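PDB 3FZ0: nucleoside hydrolase, putative from Trypanosoma brucei, which belongs to the nucleoside hydrolase family, with a mixed alpha/beta fold that holds a calcium ion. Local coordinates for residues 128-133 and 289-294; 204-209 and 283-288. The protein carries 2 engineered substitutions. All coordinates share one frame; numbering follows the deposited sequence.

Interaction 1: residues 128-133 and 289-294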
ATOM      1  N   VAL B 128     -20.906   0.780  36.073  1.00 59.89           N
ATOM      2  CA  VAL B 128     -19.842   0.736  35.101  1.00 58.96           C
ATOM      3  C   VAL B 128     -20.451   0.972  33.717  1.00 59.58           C
ATOM      4  O   VAL B 128     -21.520   0.421  33.365  1.00 59.07           O
ATOM      5  CB  VAL B 128     -19.017  -0.583  35.207  1.00 58.38           C
ATOM      6  CG1 VAL B 128     -19.771  -1.776  34.599  1.00 58.61           C
ATOM      7  CG2 VAL B 128     -17.695  -0.428  34.530  1.00 57.28           C
ATOM      8  N   TYR B 129     -19.786   1.822  32.947  1.00 60.04           N
ATOM      9  CA  TYR B 129     -20.239   2.137  31.606  1.00 60.04           C
ATOM     10  C   TYR B 129     -19.423   1.346  30.606  1.00 60.46           C
ATOM     11  O   TYR B 129     -18.205   1.219  30.767  1.00 60.36           O
ATOM     12  CB  TYR B 129     -20.075   3.625  31.328  1.00 59.42           C
ATOM     13  CG  TYR B 129     -20.976   4.495  32.162  1.00 58.58           C
ATOM     14  CD1 TYR B 129     -20.716   4.727  33.516  1.00 56.62           C
ATOM     15  CD2 TYR B 129     -22.084   5.121  31.599  1.00 59.20           C
ATOM     16  CE1 TYR B 129     -21.558   5.559  34.289  1.00 57.23           C
ATOM     17  CE2 TYR B 129     -22.928   5.958  32.367  1.00 57.07           C
ATOM     18  CZ  TYR B 129     -22.674   6.159  33.702  1.00 58.06           C
ATOM     19  OH  TYR B 129     -23.514   6.984  34.459  1.00 58.36           O
ATOM     20  N   GLN B 130     -20.094   0.810  29.582  1.00 60.54           N
ATOM     21  CA  GLN B 130     -19.435   0.034  28.529  1.00 60.57           C
ATOM     22  C   GLN B 130     -19.951   0.463  27.158  1.00 60.55           C
ATOM     23  O   GLN B 130     -21.133   0.836  27.009  1.00 60.33           O
ATOM     24  CB  GLN B 130     -19.699  -1.464  28.724  1.00 60.33           C
ATOM     25  CG  GLN B 130     -19.098  -2.037  29.967  1.00 60.91           C
ATOM     26  CD  GLN B 130     -19.354  -3.518  30.119  1.00 62.89           C
ATOM     27  OE1 GLN B 130     -20.443  -3.936  30.510  1.00 64.45           O
ATOM     28  NE2 GLN B 130     -18.342  -4.327  29.835  1.00 62.75           N
ATOM     29  N   LEU B 131     -19.059   0.431  26.171  1.00 60.49           N
ATOM     30  CA  LEU B 131     -19.429   0.744  24.813  1.00 60.75           C
ATOM     31  C   LEU B 131     -19.279  -0.556  24.086  1.00 60.97           C
ATOM     32  O   LEU B 131     -18.224  -1.175  24.157  1.00 61.34           O
ATOM     33  CB  LEU B 131     -18.486   1.790  24.223  1.00 61.04           C
ATOM     34  CG  LEU B 131     -18.834   2.545  22.920  1.00 62.50           C
ATOM     35  CD1 LEU B 131     -17.747   3.533  22.624  1.00 64.24           C
ATOM     36  CD2 LEU B 131     -18.988   1.648  21.731  1.00 63.23           C
ATOM     37  N   VAL B 132     -20.347  -1.003  23.431  1.00 60.69           N
ATOM     38  CA  VAL B 132     -20.279  -2.172  22.582  1.00 60.24           C
ATOM     39  C   VAL B 132     -20.545  -1.729  21.154  1.00 60.62           C
ATOM     40  O   VAL B 132     -21.571  -1.122  20.896  1.00 61.69           O
ATOM     41  CB  VAL B 132     -21.334  -3.181  22.996  1.00 60.50           C
ATOM     42  CG1 VAL B 132     -21.173  -4.504  22.170  1.00 58.68           C
ATOM     43  CG2 VAL B 132     -21.229  -3.410  24.498  1.00 59.87           C
ATOM     44  N   ALA B 133     -19.639  -2.023  20.237  1.00 60.38           N
ATOM     45  CA  ALA B 133     -19.716  -1.526  18.868  1.00 60.77           C
ATOM     46  C   ALA B 133     -20.044  -2.680  17.962  1.00 60.97           C
ATOM     47  O   ALA B 133     -19.274  -3.654  17.888  1.00 61.41           O
ATOM     48  CB  ALA B 133     -18.352  -0.921  18.434  1.00 60.81           C
ATOM     49  N   VAL B 289     -20.366 -11.148  25.416  1.00 62.06           N
ATOM     50  CA  VAL B 289     -19.023 -11.001  25.959  1.00 62.06           C
ATOM     51  C   VAL B 289     -18.959  -9.788  26.882  1.00 62.61           C
ATOM     52  O   VAL B 289     -18.342  -9.854  27.932  1.00 62.32           O
ATOM     53  CB  VAL B 289     -17.954 -10.967  24.850  1.00 61.82           C
ATOM     54  CG1 VAL B 289     -16.608 -10.460  25.370  1.00 60.43           C
ATOM     55  CG2 VAL B 289     -17.789 -12.359  24.257  1.00 61.94           C
ATOM     56  N   ALA B 290     -19.602  -8.692  26.480  1.00 63.27           N
ATOM     57  CA  ALA B 290     -19.584  -7.446  27.246  1.00 63.89           C
ATOM     58  C   ALA B 290     -20.237  -7.586  28.587  1.00 64.46           C
ATOM     59  O   ALA B 290     -19.757  -7.062  29.571  1.00 64.64           O
ATOM     60  CB  ALA B 290     -20.287  -6.346  26.486  1.00 63.76           C
ATOM     61  N   ILE B 291     -21.364  -8.261  28.633  1.00 65.81           N
ATOM     62  CA  ILE B 291     -22.123  -8.276  29.876  1.00 67.27           C
ATOM     63  C   ILE B 291     -21.934  -9.531  30.737  1.00 67.64           C
ATOM     64  O   ILE B 291     -22.154  -9.471  31.939  1.00 67.48           O
ATOM     65  CB  ILE B 291     -23.593  -7.855  29.679  1.00 67.13           C
ATOM     66  CG1 ILE B 291     -24.355  -8.807  28.789  1.00 68.72           C
ATOM     67  CG2 ILE B 291     -23.633  -6.502  29.008  1.00 67.19           C
ATOM     68  CD1 ILE B 291     -25.617  -8.130  28.151  1.00 68.77           C
ATOM     69  N   ARG B 292     -21.507 -10.641  30.125  1.00 68.01           N
ATOM     70  CA  ARG B 292     -21.184 -11.834  30.879  1.00 68.64           C
ATOM     71  C   ARG B 292     -19.771 -12.266  30.575  1.00 68.31           C
ATOM     72  O   ARG B 292     -19.571 -13.174  29.775  1.00 67.98           O
ATOM     73  CB  ARG B 292     -22.164 -12.971  30.576  1.00 69.41           C
ATOM     74  CG  ARG B 292     -23.628 -12.615  30.751  1.00 72.13           C
ATOM     75  CD  ARG B 292     -24.452 -13.842  31.030  1.00 77.06           C
ATOM     76  NE  ARG B 292     -24.521 -14.113  32.456  1.00 81.23           N
ATOM     77  CZ  ARG B 292     -24.596 -15.327  32.999  1.00 83.65           C
ATOM     78  NH1 ARG B 292     -24.609 -16.411  32.240  1.00 83.31           N
ATOM     79  NH2 ARG B 292     -24.668 -15.462  34.327  1.00 85.61           N
ATOM     80  N   PRO B 293     -18.779 -11.623  31.228  1.00 68.50           N
ATOM     81  CA  PRO B 293     -17.362 -11.868  30.909  1.00 68.53           C
ATOM     82  C   PRO B 293     -16.945 -13.327  31.132  1.00 68.06           C
ATOM     83  O   PRO B 293     -15.961 -13.773  30.563  1.00 68.53           O
ATOM     84  CB  PRO B 293     -16.609 -10.947  31.888  1.00 68.71           C
ATOM     85  CG  PRO B 293     -17.594 -10.749  33.052  1.00 68.91           C
ATOM     86  CD  PRO B 293     -18.930 -10.660  32.338  1.00 68.49           C
ATOM     87  N   GLU B 294     -17.705 -14.050  31.945  1.00 67.47           N
ATOM     88  CA  GLU B 294     -17.456 -15.456  32.247  1.00 67.26           C
ATOM     89  C   GLU B 294     -17.778 -16.359  31.051  1.00 66.31           C
ATOM     90  O   GLU B 294     -17.403 -17.528  31.037  1.00 66.05           O
ATOM     91  CB  GLU B 294     -18.229 -15.906  33.508  1.00 67.67           C
ATOM     92  CG  GLU B 294     -19.788 -15.873  33.376  1.00 70.70           C
ATOM     93  CD  GLU B 294     -20.455 -14.508  33.770  1.00 73.25           C
ATOM     94  OE1 GLU B 294     -19.805 -13.438  33.674  1.00 73.11           O
ATOM     95  OE2 GLU B 294     -21.653 -14.517  34.177  1.00 74.89           O
TER

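Interaction 2: residues 204-209 and 283-288. With CA (calcium ion), chain G.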
ATOM      1  N   GLN B 204     -11.684  -5.576  23.696  1.00 62.75           N
ATOM      2  CA  GLN B 204     -12.055  -6.984  23.473  1.00 62.42           C
ATOM      3  C   GLN B 204     -12.515  -7.177  22.037  1.00 62.23           C
ATOM      4  O   GLN B 204     -13.510  -6.570  21.597  1.00 62.52           O
ATOM      5  CB  GLN B 204     -13.168  -7.423  24.426  1.00 62.16           C
ATOM      6  CG  GLN B 204     -12.892  -7.080  25.889  1.00 62.94           C
ATOM      7  CD  GLN B 204     -11.727  -7.842  26.461  1.00 63.91           C
ATOM      8  OE1 GLN B 204     -11.761  -9.070  26.518  1.00 63.64           O
ATOM      9  NE2 GLN B 204     -10.669  -7.124  26.876  1.00 62.82           N
ATOM     10  N   LEU B 205     -11.791  -8.011  21.297  1.00 61.81           N
ATOM     11  CA  LEU B 205     -12.073  -8.197  19.874  1.00 61.26           C
ATOM     12  C   LEU B 205     -12.943  -9.425  19.658  1.00 61.55           C
ATOM     13  O   LEU B 205     -12.453 -10.564  19.627  1.00 62.45           O
ATOM     14  CB  LEU B 205     -10.771  -8.281  19.059  1.00 60.70           C
ATOM     15  CG  LEU B 205     -10.862  -8.312  17.528  1.00 61.16           C
ATOM     16  CD1 LEU B 205     -11.026  -6.931  16.825  1.00 59.62           C
ATOM     17  CD2 LEU B 205      -9.640  -9.080  16.947  1.00 60.63           C
ATOM     18  N   VAL B 206     -14.241  -9.213  19.511  1.00 61.49           N
ATOM     19  CA  VAL B 206     -15.132 -10.321  19.196  1.00 61.19           C
ATOM     20  C   VAL B 206     -15.154 -10.492  17.666  1.00 61.68           C
ATOM     21  O   VAL B 206     -15.889  -9.799  16.929  1.00 62.15           O
ATOM     22  CB  VAL B 206     -16.492 -10.132  19.844  1.00 61.47           C
ATOM     23  CG1 VAL B 206     -17.410 -11.367  19.596  1.00 60.19           C
ATOM     24  CG2 VAL B 206     -16.294  -9.842  21.371  1.00 60.77           C
ATOM     25  N   ASN B 207     -14.300 -11.407  17.210  1.00 61.25           N
ATOM     26  CA  ASN B 207     -14.001 -11.561  15.795  1.00 61.53           C
ATOM     27  C   ASN B 207     -14.920 -12.575  15.154  1.00 61.73           C
ATOM     28  O   ASN B 207     -15.618 -13.334  15.844  1.00 61.82           O
ATOM     29  CB  ASN B 207     -12.540 -11.991  15.595  1.00 61.07           C
ATOM     30  CG  ASN B 207     -12.160 -13.152  16.480  1.00 61.83           C
ATOM     31  OD1 ASN B 207     -12.389 -14.313  16.147  1.00 62.30           O
ATOM     32  ND2 ASN B 207     -11.620 -12.843  17.651  1.00 62.36           N
ATOM     33  N   TRP B 208     -14.870 -12.609  13.827  1.00 61.70           N
ATOM     34  CA  TRP B 208     -15.705 -13.489  13.023  1.00 61.68           C
ATOM     35  C   TRP B 208     -15.636 -14.975  13.428  1.00 62.11           C
ATOM     36  O   TRP B 208     -16.686 -15.597  13.681  1.00 62.85           O
ATOM     37  CB  TRP B 208     -15.351 -13.299  11.542  1.00 60.62           C
ATOM     38  CG  TRP B 208     -15.985 -14.275  10.580  1.00 60.35           C
ATOM     39  CD1 TRP B 208     -15.323 -15.176   9.792  1.00 59.61           C
ATOM     40  CD2 TRP B 208     -17.376 -14.420  10.278  1.00 58.15           C
ATOM     41  NE1 TRP B 208     -16.204 -15.855   9.028  1.00 58.08           N
ATOM     42  CE2 TRP B 208     -17.477 -15.425   9.293  1.00 59.28           C
ATOM     43  CE3 TRP B 208     -18.552 -13.816  10.755  1.00 58.96           C
ATOM     44  CZ2 TRP B 208     -18.732 -15.870   8.769  1.00 59.42           C
ATOM     45  CZ3 TRP B 208     -19.803 -14.238  10.223  1.00 58.58           C
ATOM     46  CH2 TRP B 208     -19.877 -15.258   9.248  1.00 59.25           C
ATOM     47  N   GLU B 209     -14.432 -15.536  13.501  1.00 61.84           N
ATOM     48  CA  GLU B 209     -14.266 -16.983  13.735  1.00 61.83           C
ATOM     49  C   GLU B 209     -14.780 -17.415  15.099  1.00 61.78           C
ATOM     50  O   GLU B 209     -15.407 -18.435  15.224  1.00 62.32           O
ATOM     51  CB  GLU B 209     -12.815 -17.446  13.545  1.00 61.32           C
ATOM     52  CG  GLU B 209     -12.281 -17.270  12.107  1.00 63.60           C
ATOM     53  CD  GLU B 209     -11.631 -15.900  11.852  1.00 64.94           C
ATOM     54  OE1 GLU B 209     -11.956 -14.945  12.579  1.00 65.25           O
ATOM     55  OE2 GLU B 209     -10.791 -15.772  10.925  1.00 64.63           O
ATOM     56  N   ASP B 283     -23.159 -10.222  16.244  1.00 64.25           N
ATOM     57  CA  ASP B 283     -23.344  -9.111  17.212  1.00 63.56           C
ATOM     58  C   ASP B 283     -23.879  -9.565  18.564  1.00 62.85           C
ATOM     59  O   ASP B 283     -23.548  -8.968  19.581  1.00 63.00           O
ATOM     60  CB  ASP B 283     -24.241  -8.031  16.635  1.00 63.91           C
ATOM     61  CG  ASP B 283     -23.607  -7.329  15.462  1.00 65.39           C
ATOM     62  OD1 ASP B 283     -22.367  -7.302  15.379  1.00 66.74           O
ATOM     63  OD2 ASP B 283     -24.345  -6.795  14.608  1.00 65.49           O
ATOM     64  N   ALA B 284     -24.686 -10.625  18.589  1.00 61.84           N
ATOM     65  CA  ALA B 284     -25.233 -11.121  19.856  1.00 61.06           C
ATOM     66  C   ALA B 284     -24.123 -11.702  20.706  1.00 60.73           C
ATOM     67  O   ALA B 284     -24.139 -11.569  21.939  1.00 60.40           O
ATOM     68  CB  ALA B 284     -26.347 -12.152  19.630  1.00 60.74           C
ATOM     69  N   VAL B 285     -23.143 -12.328  20.051  1.00 60.15           N
ATOM     70  CA  VAL B 285     -22.005 -12.905  20.764  1.00 59.54           C
ATOM     71  C   VAL B 285     -21.180 -11.783  21.435  1.00 59.93           C
ATOM     72  O   VAL B 285     -20.719 -11.899  22.583  1.00 60.47           O
ATOM     73  CB  VAL B 285     -21.144 -13.834  19.824  1.00 59.70           C
ATOM     74  CG1 VAL B 285     -19.928 -14.431  20.546  1.00 59.33           C
ATOM     75  CG2 VAL B 285     -21.971 -14.972  19.263  1.00 57.95           C
ATOM     76  N   ALA B 286     -21.011 -10.675  20.730  1.00 59.91           N
ATOM     77  CA  ALA B 286     -20.258  -9.551  21.261  1.00 59.97           C
ATOM     78  C   ALA B 286     -20.970  -8.957  22.490  1.00 60.24           C
ATOM     79  O   ALA B 286     -20.334  -8.734  23.530  1.00 60.83           O
ATOM     80  CB  ALA B 286     -20.049  -8.483  20.167  1.00 59.51           C
ATOM     81  N   VAL B 287     -22.276  -8.681  22.375  1.00 60.26           N
ATOM     82  CA  VAL B 287     -23.057  -8.228  23.545  1.00 59.97           C
ATOM     83  C   VAL B 287     -22.927  -9.206  24.730  1.00 60.60           C
ATOM     84  O   VAL B 287     -22.741  -8.768  25.867  1.00 61.12           O
ATOM     85  CB  VAL B 287     -24.569  -7.919  23.218  1.00 59.60           C
ATOM     86  CG1 VAL B 287     -25.352  -7.634  24.472  1.00 57.83           C
ATOM     87  CG2 VAL B 287     -24.658  -6.707  22.263  1.00 58.53           C
ATOM     88  N   LEU B 288     -22.977 -10.509  24.471  1.00 60.58           N
ATOM     89  CA  LEU B 288     -22.781 -11.480  25.540  1.00 61.20           C
ATOM     90  C   LEU B 288     -21.409 -11.344  26.221  1.00 61.63           C
ATOM     91  O   LEU B 288     -21.296 -11.411  27.464  1.00 61.71           O
ATOM     92  CB  LEU B 288     -22.971 -12.897  25.012  1.00 61.66           C
ATOM     93  CG  LEU B 288     -22.830 -13.997  26.059  1.00 61.28           C
ATOM     94  CD1 LEU B 288     -24.078 -14.043  26.875  1.00 59.74           C
ATOM     95  CD2 LEU B 288     -22.606 -15.301  25.340  1.00 62.08           C
TER
HETATM   96 CA    CA G 400     -23.814  -5.168  12.870  1.00 62.36          CA
HETATM   97  O   HOH W   1     -21.949  -6.507  12.932  1.00 33.86           O
HETATM   98  O   HOH W   2     -22.397  -4.701  10.620  1.00 45.13           O
HETATM   99  O   HOH W   3     -24.565  -7.004  11.435  1.00 28.67           O

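Interaction 1: residues 128-133 and 289-294
The side-chain amide nitrogen of Gln130, NE2, gives a hydrogen bond to each of two carbonyl oxygens, Ala290 O near the end of helix 282-291 and Pro160 O in the loop before strand 162-165. The contact belongs to the alpha/beta core of the nucleoside hydrolase fold: strand 127-133, inside the central mixed sheet, packs against the last turn of a helix that covers one face of the sheet. Gln130 reaches the helix because its CG stands anti to the carbonyl carbon (chi1 -65°) and the chain runs straight on from there. From Gln130 NE2 to Ala290 O is 3.1 Å, with an N-H...O angle of 146°, so the bond is bent; the donor sits 28° out of the carbonyl plane. Gln130 OE1 also lies close, 3.3 Å from Ala290 O, but both are acceptors and no bond forms between them. OE1 is taken up by Arg7 NH1 on strand 6-13, and this donor, with the Pro160 carbonyl as acceptor from NE2, is consistent with the amide being turned this way round. Beyond Ala290 the helix soon ends, Arg292 being the first residue to leave helical angles. Two residues along the strand the chemistry turns apolar. Val132, like Gln130, points at the helix, and one of its methyls, CG2, meets the methyl of Ala290, with 3.7 Å between Val132 CG2 and Ala290 CB.

Interaction 2: residues 204-209 and 283-288
Val206 sits at the end of strand 203-206 and presses its whole side chain against one turn of helix 282-291, a helix-on-sheet contact in the alpha/beta core of this nucleoside hydrolase. At the branch point, Val206 CB is 3.9 Å from Ala286 CB, alongside the alanine methyl. With CG1 anti to the backbone N (chi1 -176°), both methyls come to rest on the CA of Ala286. Val206 CG1 leans to the N-terminal side, lying 3.8 Å from Ala286 CA and equally near the nitrogen of that residue, and it also touches a second side chain, with 4.1 Å between Val206 CG1 and Val285 CG1. Val206 CG2 rests on Ala286 as well, 4.0 Å from Ala286 CA. The small alanine is consistent with the close approach, 5.6 Å between the CA atoms of Val206 and Ala286. Met165 of strand 162-165 packs on the Ala286 side chain, and Val343 of strand 337-343 on that of Val285.

Beyond the apolar patch the polar groups take over. Just past the strand, Asn207 takes the N-cap position of helix 208-212. At the start of the helix segment, Asp283 turns its CB away from the strand and carries its carboxylate to the calcium ion. Asp14, Asp19 and the backbone oxygen of Leu134 complete the protein part of the site. Asp18 accepts a hydrogen bond from the Asp283 backbone nitrogen, a second-shell link that would steady this ligand. The two carboxylate oxygens divide the work: Asp283 OD2 binds the calcium ion directly at 2.4 Å, while Asp283 OD1 accepts a 2.6 Å hydrogen bond from water 1, itself a calcium ligand.

Both contacts are buried and use helix 282-291 against the same central sheet: interaction 2 holds its earlier turns to strand 203-206, interaction 1 its last turn to strand 127-133. Strand 162-165 lies between those two strands, so the helix spans them. The centres of the two contacts are about 10 Å apart, and the contacts touch through Val289 CB and Val206 CG2, at 4.0 Å, and through Val132 and Val287. The chemistry differs with position. Across interaction 2 the segments meet through apolar groups, with the polar work left to the calcium site at one end of the helix; interaction 1 adds a glutamine amide bonded to a carbonyl near the other end.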